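6-phospho-alpha-glucosidase (Merdibacter massiliensis, PDB 6VC6) probably hydrolyses 6-phospho-alpha-glucosides as a family 4 glycosyl hydrolase, with NAD and a manganese ion bound beside the sugar phosphate. Local coordinates at residues 75-85 against 136-146. Numbering follows the deposited sequence.
Sequences YKDMDFIFMQM and YSPNAWILNYS. With NAD (nicotinamide-adenine-dinucleotide), chain G.
The hydroxyl of S137 is held by two backbone groups: OG donates to Y75 O at 2.5 Å, in the carbonyl plane, and accepts M78 N at 3.1 Å. A chi1 of -66° sets OG anti to the serine's carbonyl carbon, from where it meets both groups, one at the end of helix 71-75 and one just after it. Replacing S137 by an alanine is likely to leave Y75 O without its hydroxyl donor and M78 N without its acceptor. Beyond this serine the strands pair in parallel, I81 N reaching W141 O and I81 O taking L143 N, each at 2.9 Å. On one face F82 and L143 lie side by side, CE1 against CD1 at 3.7 Å, while F80 brings CD1 and CE1 to CB of W141; on the other, SE of selenomethionine M83 meets I142 CG2. At the C-terminal ends, as is common in Rossmann-like folds, the strands meet the dinucleotide: M85 O accepts O3D of NAD, and Y145 O accepts its carboxamide N7N at 3.0 Å. Strand 4-9 flanks 80-83 and strand 166-169 flanks 141-144; helix 113-136 packs on the M83 and I142 face, helices 16-25 and 318-331 on that of F82 and L143.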
# COMPACT_ATOMS: atom_id res chain seq x y z
N TYR A 75 -6.24 -19.66 -9.27
CA TYR A 75 -5.26 -19.05 -10.16
C TYR A 75 -5.31 -19.59 -11.59
O TYR A 75 -4.54 -19.11 -12.44
CB TYR A 75 -3.85 -19.25 -9.60
CG TYR A 75 -3.68 -18.72 -8.19
CD1 TYR A 75 -4.37 -17.60 -7.76
CD2 TYR A 75 -2.83 -19.35 -7.29
CE1 TYR A 75 -4.22 -17.11 -6.47
CE2 TYR A 75 -2.67 -18.88 -6.00
CZ TYR A 75 -3.37 -17.76 -5.60
OH TYR A 75 -3.22 -17.28 -4.31
N LYS A 76 -6.18 -20.55 -11.88
CA LYS A 76 -6.22 -21.13 -13.22
C LYS A 76 -6.99 -20.24 -14.17
O LYS A 76 -8.12 -19.83 -13.88
CB LYS A 76 -6.84 -22.53 -13.17
CG LYS A 76 -5.83 -23.65 -13.03
CD LYS A 76 -6.32 -24.93 -13.68
CE LYS A 76 -7.13 -25.77 -12.70
NZ LYS A 76 -6.25 -26.43 -11.69
N ASP A 77 -6.38 -19.93 -15.32
CA ASP A 77 -7.00 -19.14 -16.39
C ASP A 77 -7.48 -17.79 -15.87
O ASP A 77 -8.66 -17.44 -15.95
CB ASP A 77 -8.14 -19.93 -17.05
CG ASP A 77 -8.61 -19.29 -18.34
OD1 ASP A 77 -9.78 -18.85 -18.39
OD2 ASP A 77 -7.82 -19.24 -19.30
N MSE A 78 -6.54 -17.02 -15.33
CA MSE A 78 -6.86 -15.70 -14.80
C MSE A 78 -6.19 -14.60 -15.62
O MSE A 78 -5.07 -14.76 -16.10
CB MSE A 78 -6.42 -15.59 -13.33
CG MSE A 78 -7.30 -16.37 -12.37
SE MSE A 78 -9.05 -15.56 -12.12
CE MSE A 78 -10.15 -17.17 -12.18
N ASP A 79 -6.90 -13.48 -15.78
CA ASP A 79 -6.35 -12.32 -16.46
C ASP A 79 -5.74 -11.32 -15.48
O ASP A 79 -4.72 -10.70 -15.79
CB ASP A 79 -7.43 -11.62 -17.29
CG ASP A 79 -7.96 -12.50 -18.40
OD1 ASP A 79 -7.16 -12.95 -19.25
OD2 ASP A 79 -9.19 -12.75 -18.43
N PHE A 80 -6.34 -11.18 -14.30
CA PHE A 80 -5.87 -10.23 -13.30
C PHE A 80 -5.91 -10.88 -11.93
O PHE A 80 -6.86 -11.60 -11.60
CB PHE A 80 -6.72 -8.95 -13.29
CG PHE A 80 -6.44 -8.03 -14.44
CD1 PHE A 80 -5.40 -7.12 -14.38
CD2 PHE A 80 -7.22 -8.07 -15.59
CE1 PHE A 80 -5.14 -6.27 -15.43
CE2 PHE A 80 -6.97 -7.22 -16.64
CZ PHE A 80 -5.92 -6.32 -16.57
N ILE A 81 -4.88 -10.62 -11.13
CA ILE A 81 -4.82 -11.06 -9.74
C ILE A 81 -4.70 -9.82 -8.86
O ILE A 81 -3.71 -9.09 -8.95
CB ILE A 81 -3.64 -12.02 -9.49
CG1 ILE A 81 -3.68 -13.18 -10.48
CG2 ILE A 81 -3.67 -12.53 -8.06
CD1 ILE A 81 -4.86 -14.11 -10.29
N PHE A 82 -5.71 -9.59 -8.03
CA PHE A 82 -5.71 -8.48 -7.07
C PHE A 82 -5.22 -9.02 -5.74
O PHE A 82 -5.90 -9.84 -5.10
CB PHE A 82 -7.10 -7.87 -6.93
CG PHE A 82 -7.58 -7.11 -8.15
CD1 PHE A 82 -6.80 -7.03 -9.29
CD2 PHE A 82 -8.81 -6.48 -8.14
CE1 PHE A 82 -7.25 -6.34 -10.41
CE2 PHE A 82 -9.26 -5.78 -9.24
CZ PHE A 82 -8.48 -5.71 -10.38
N MSE A 83 -4.04 -8.58 -5.31
CA MSE A 83 -3.45 -9.08 -4.07
C MSE A 83 -3.57 -8.06 -2.93
O MSE A 83 -3.08 -6.94 -3.04
CB MSE A 83 -1.98 -9.45 -4.29
CG MSE A 83 -1.72 -10.20 -5.58
SE MSE A 83 -0.08 -11.25 -5.52
CE MSE A 83 -0.67 -12.64 -4.29
N GLN A 84 -4.22 -8.47 -1.84
CA GLN A 84 -4.38 -7.63 -0.66
C GLN A 84 -4.29 -8.48 0.60
O GLN A 84 -5.13 -8.38 1.50
CB GLN A 84 -5.68 -6.84 -0.72
CG GLN A 84 -6.94 -7.68 -0.91
CD GLN A 84 -8.21 -6.86 -0.77
OE1 GLN A 84 -9.31 -7.40 -0.71
NE2 GLN A 84 -8.05 -5.54 -0.73
N MSE A 85 -3.26 -9.30 0.68
CA MSE A 85 -3.00 -10.11 1.86
C MSE A 85 -2.37 -9.30 2.96
O MSE A 85 -1.78 -8.28 2.67
CB MSE A 85 -2.08 -11.29 1.53
CG MSE A 85 -0.62 -10.89 1.31
SE MSE A 85 0.70 -12.34 1.41
CE MSE A 85 -0.14 -13.50 0.09
N TYR A 136 0.02 -21.70 -12.39
CA TYR A 136 -1.20 -21.82 -13.18
C TYR A 136 -1.43 -20.79 -14.29
O TYR A 136 -1.84 -21.15 -15.39
CB TYR A 136 -2.40 -21.87 -12.25
CG TYR A 136 -2.26 -22.92 -11.19
CD1 TYR A 136 -2.62 -24.23 -11.45
CD2 TYR A 136 -1.75 -22.61 -9.95
CE1 TYR A 136 -2.48 -25.20 -10.48
CE2 TYR A 136 -1.61 -23.58 -8.98
CZ TYR A 136 -1.98 -24.87 -9.26
OH TYR A 136 -1.84 -25.83 -8.30
N SER A 137 -1.18 -19.52 -14.01
CA SER A 137 -1.40 -18.46 -14.98
C SER A 137 -0.18 -17.56 -15.10
O SER A 137 -0.12 -16.49 -14.52
CB SER A 137 -2.64 -17.64 -14.63
OG SER A 137 -3.82 -18.42 -14.75
N PRO A 138 0.83 -18.07 -15.93
CA PRO A 138 2.06 -17.25 -15.94
C PRO A 138 1.89 -15.82 -16.47
O PRO A 138 2.67 -14.97 -16.09
CB PRO A 138 3.03 -18.04 -16.82
CG PRO A 138 2.18 -18.78 -17.75
CD PRO A 138 1.11 -19.28 -16.86
N ASN A 139 0.95 -15.60 -17.37
CA ASN A 139 0.80 -14.29 -17.98
C ASN A 139 -0.24 -13.35 -17.36
O ASN A 139 -0.53 -12.30 -17.92
CB ASN A 139 0.59 -14.44 -19.49
CG ASN A 139 1.55 -15.44 -20.10
OD1 ASN A 139 2.76 -15.27 -20.03
ND2 ASN A 139 1.00 -16.50 -20.68
N ALA A 140 -0.82 -13.73 -16.23
CA ALA A 140 -1.80 -12.87 -15.59
C ALA A 140 -1.12 -11.63 -15.02
O ALA A 140 0.01 -11.68 -14.53
CB ALA A 140 -2.52 -13.62 -14.47
N TRP A 141 -1.82 -10.49 -15.10
CA TRP A 141 -1.32 -9.26 -14.52
C TRP A 141 -1.56 -9.28 -13.02
O TRP A 141 -2.71 -9.42 -12.57
CB TRP A 141 -1.99 -8.05 -15.16
CG TRP A 141 -1.14 -7.37 -16.20
CD1 TRP A 141 -1.30 -7.42 -17.55
CD2 TRP A 141 0.01 -6.54 -15.96
NE1 TRP A 141 -0.32 -6.67 -18.17
CE2 TRP A 141 0.49 -6.12 -17.21
CE3 TRP A 141 0.67 -6.11 -14.80
CZ2 TRP A 141 1.61 -5.30 -17.35
CZ3 TRP A 141 1.78 -5.29 -14.94
CH2 TRP A 141 2.24 -4.90 -16.20
N ILE A 142 -0.50 -9.14 -12.24
CA ILE A 142 -0.57 -9.18 -10.78
C ILE A 142 -0.50 -7.75 -10.27
O ILE A 142 0.54 -7.09 -10.35
CB ILE A 142 0.54 -10.05 -10.19
CG1 ILE A 142 0.30 -11.52 -10.52
CG2 ILE A 142 0.63 -9.85 -8.69
CD1 ILE A 142 1.44 -12.44 -10.13
N LEU A 143 -1.62 -7.25 -9.75
CA LEU A 143 -1.70 -5.93 -9.13
C LEU A 143 -1.71 -6.12 -7.62
O LEU A 143 -2.62 -6.75 -7.07
CB LEU A 143 -2.95 -5.18 -9.60
CG LEU A 143 -3.21 -5.17 -11.11
CD1 LEU A 143 -4.39 -4.26 -11.44
CD2 LEU A 143 -1.97 -4.73 -11.87
N ASN A 144 -0.70 -5.56 -6.95
CA ASN A 144 -0.46 -5.85 -5.54
C ASN A 144 -0.68 -4.60 -4.69
O ASN A 144 -0.05 -3.56 -4.93
CB ASN A 144 0.96 -6.38 -5.33
CG ASN A 144 1.28 -6.62 -3.87
OD1 ASN A 144 0.57 -7.37 -3.20
ND2 ASN A 144 2.33 -5.99 -3.38
N TYR A 145 -1.49 -4.71 -3.67
CA TYR A 145 -1.66 -3.67 -2.69
C TYR A 145 -0.91 -4.06 -1.42
O TYR A 145 -0.66 -3.23 -0.58
CB TYR A 145 -3.13 -3.56 -2.35
CG TYR A 145 -3.86 -2.34 -2.84
CD1 TYR A 145 -5.20 -2.40 -3.11
CD2 TYR A 145 -3.22 -1.14 -2.99
CE1 TYR A 145 -5.89 -1.29 -3.53
CE2 TYR A 145 -3.90 -0.03 -3.42
CZ TYR A 145 -5.24 -0.12 -3.68
OH TYR A 145 -5.93 0.97 -4.10
N SER A 146 -0.56 -5.33 -1.29
CA SER A 146 -0.07 -5.87 -0.03
C SER A 146 1.18 -5.17 0.47
O SER A 146 2.15 -5.02 -0.25
CB SER A 146 0.21 -7.37 -0.16
OG SER A 146 -0.83 -8.05 -0.83
PA NAD G . -6.92 -7.97 6.97
O1A NAD G . -8.33 -7.49 7.24
O2A NAD G . -6.19 -8.77 8.02
O5B NAD G . -6.93 -8.83 5.61
C5B NAD G . -5.83 -9.67 5.28
C4B NAD G . -6.35 -10.95 4.65
O4B NAD G . -5.29 -11.60 3.94
C3B NAD G . -6.83 -11.92 5.72
O3B NAD G . -8.15 -12.36 5.40
C2B NAD G . -5.88 -13.09 5.66
O2B NAD G . -6.58 -14.32 5.85
C1B NAD G . -5.29 -12.99 4.27
N9A NAD G . -3.93 -13.56 4.20
C8A NAD G . -2.94 -13.41 5.10
N7A NAD G . -1.82 -14.08 4.72
C5A NAD G . -2.10 -14.69 3.55
C6A NAD G . -1.38 -15.57 2.59
N6A NAD G . -0.09 -15.94 2.81
N1A NAD G . -2.04 -15.98 1.49
C2A NAD G . -3.32 -15.62 1.25
N3A NAD G . -4.03 -14.83 2.08
C4A NAD G . -3.49 -14.35 3.22
O3 NAD G . -6.01 -6.72 6.56
PN NAD G . -6.61 -5.36 5.96
O1N NAD G . -6.60 -4.31 7.04
O2N NAD G . -7.89 -5.66 5.20
O5D NAD G . -5.47 -5.00 4.89
C5D NAD G . -5.42 -5.66 3.63
C4D NAD G . -4.07 -5.37 2.99
O4D NAD G . -4.19 -4.25 2.10
C3D NAD G . -3.04 -5.01 4.04
O3D NAD G . -1.84 -5.74 3.79
C2D NAD G . -2.77 -3.54 3.82
O2D NAD G . -1.41 -3.21 4.12
C1D NAD G . -3.08 -3.39 2.34
N1N NAD G . -3.35 -2.00 1.97
C2N NAD G . -2.47 -1.41 1.16
C3N NAD G . -2.65 -0.11 0.74
C7N NAD G . -1.62 0.51 -0.16
O7N NAD G . -1.63 1.72 -0.34
N7N NAD G . -0.72 -0.28 -0.73
C4N NAD G . -3.77 0.59 1.16
C5N NAD G . -4.68 -0.04 2.01
C6N NAD G . -4.45 -1.36 2.39
O HOH W 1 -4.12 -21.23 -17.03